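Local structure of ABC transporter substrate-binding protein-branched chain amino acid transport (4GNR) at residues 148-151 with 157-160. The protein binds branched-chain amino acids, here isoleucine, and probably delivers them to the membrane components of an ABC transporter for uptake into the pneumococcus. Sequence-based numbering, arbitrary orientation.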
loop_
_atom_site.group_PDB
_atom_site.type_symbol
_atom_site.label_atom_id
_atom_site.label_comp_id
_atom_site.label_asym_id
_atom_site.label_seq_id
_atom_site.Cartn_x
_atom_site.Cartn_y
_atom_site.Cartn_z
ATOM N N LEU A 148 -9.369 6.536 18.964
ATOM C CA LEU A 148 -9.280 5.564 17.852
ATOM C C LEU A 148 -10.507 5.887 16.965
ATOM O O LEU A 148 -11.652 5.870 17.462
ATOM C CB LEU A 148 -9.272 4.127 18.353
ATOM C CG LEU A 148 -9.121 3.019 17.306
ATOM C CD1 LEU A 148 -7.855 3.200 16.443
ATOM C CD2 LEU A 148 -9.130 1.650 17.992
ATOM N N TYR A 149 -10.268 6.154 15.674
ATOM C CA TYR A 149 -11.338 6.595 14.726
ATOM C C TYR A 149 -11.124 5.790 13.461
ATOM O O TYR A 149 -10.189 6.038 12.723
ATOM C CB TYR A 149 -11.215 8.107 14.581
ATOM C CG TYR A 149 -12.334 8.823 13.845
ATOM C CD1 TYR A 149 -13.647 8.438 13.972
ATOM C CD2 TYR A 149 -12.082 10.009 13.194
ATOM C CE1 TYR A 149 -14.685 9.185 13.360
ATOM C CE2 TYR A 149 -13.098 10.754 12.598
ATOM C CZ TYR A 149 -14.394 10.340 12.687
ATOM O OH TYR A 149 -15.410 11.075 12.120
ATOM N N THR A 150 -12.035 4.865 13.199
ATOM C CA THR A 150 -11.821 3.865 12.160
ATOM C C THR A 150 -12.892 3.736 11.096
ATOM O O THR A 150 -14.086 3.927 11.371
ATOM C CB THR A 150 -11.753 2.456 12.921
ATOM O OG1 THR A 150 -10.792 2.505 13.978
ATOM C CG2 THR A 150 -11.445 1.287 12.024
ATOM N N ASP A 151 -12.448 3.390 9.880
ATOM C CA ASP A 151 -13.355 3.148 8.734
ATOM C C ASP A 151 -14.014 1.807 9.027
ATOM O O ASP A 151 -13.439 0.746 8.788
ATOM C CB ASP A 151 -12.567 3.088 7.418
ATOM C CG ASP A 151 -13.438 2.839 6.187
ATOM O OD1 ASP A 151 -14.674 2.616 6.337
ATOM O OD2 ASP A 151 -12.831 2.866 5.064
ATOM N N ALA A 157 -9.019 -1.342 7.628
ATOM C CA ALA A 157 -9.034 -0.442 8.772
ATOM C C ALA A 157 -9.317 -1.207 10.064
ATOM O O ALA A 157 -8.688 -0.997 11.102
ATOM C CB ALA A 157 -10.024 0.691 8.555
ATOM N N LYS A 158 -10.284 -2.109 9.985
ATOM C CA LYS A 158 -10.641 -2.914 11.152
ATOM C C LYS A 158 -9.500 -3.816 11.629
ATOM O O LYS A 158 -9.341 -4.026 12.832
ATOM C CB LYS A 158 -11.938 -3.681 10.925
ATOM C CG LYS A 158 -13.143 -2.715 10.869
ATOM C CD LYS A 158 -14.505 -3.334 10.697
ATOM C CE LYS A 158 -14.668 -3.982 9.381
ATOM N NZ LYS A 158 -16.071 -4.465 9.236
ATOM N N GLY A 159 -8.688 -4.303 10.696
ATOM C CA GLY A 159 -7.534 -5.139 11.054
ATOM C C GLY A 159 -6.469 -4.339 11.803
ATOM O O GLY A 159 -5.909 -4.794 12.796
ATOM N N ILE A 160 -6.177 -3.140 11.317
ATOM C CA ILE A 160 -5.221 -2.271 12.002
ATOM C C ILE A 160 -5.775 -1.922 13.404
ATOM O O ILE A 160 -5.068 -1.990 14.405
ATOM C CB ILE A 160 -4.921 -0.998 11.187
ATOM C CG1 ILE A 160 -4.230 -1.367 9.873
ATOM C CG2 ILE A 160 -4.082 -0.032 12.029
ATOM C CD1 ILE A 160 -3.894 -0.168 9.008
#
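The methyl CG2 of Thr-150 lies over one face of the peptide group joining Ala-157 to Lys-158. It is 3.7 Å from Ala-157 O and 4.1 Å from Lys-158 N, so the helix offers the strand the flat of an amide as well as the Ala-157 methyl. In Thr-150, chi1 of -53° keeps OG1 beside the backbone N and swings CG2 to the far side, toward the helix. At a second flat group, the carbonyl of Asp-151, Ala-157 CB meets the edge on the CA side, only slightly out of plane, 3.4 Å from Asp-151 O. Lys-158 CG reaches the other edge of that oxygen at 4.0 Å, more clearly tilted out of plane.

The small Ala-157 methyl thus serves as the contact's centre: it also meets CB of Asp-151 at 3.7 Å and CG2 of Thr-150 at 3.8 Å. No hydrogen bond crosses between 148-151 and 157-160; van der Waals contact alone joins them. Polar ends turn to the connection instead. With CG anti to the backbone N (chi1 180°), Asp-151 sends its carboxylate on to take the N-H of Ala-153 at OD1, while the lysine chain, bent at chi3, brings NZ back to a weak bond with Asn-152 O. Ser-154 OG bonds to Ala-157 N, tying the connection to the helix's first turn.

This exemplifies the short strand-to-helix connection of a beta-alpha-beta crossover, in one lobe of the periplasmic binding protein fold, whose two lobes hold isoleucine between them. Tyr-156, in the first turn of helix 155-167, lines that pocket. Strand 145-151 runs between parallel strands 171-178 and 199-201 of the lobe's mixed sheet, Pro-203 packs on Thr-150 and Ala-157, and Ile-160 meets helix 126-139.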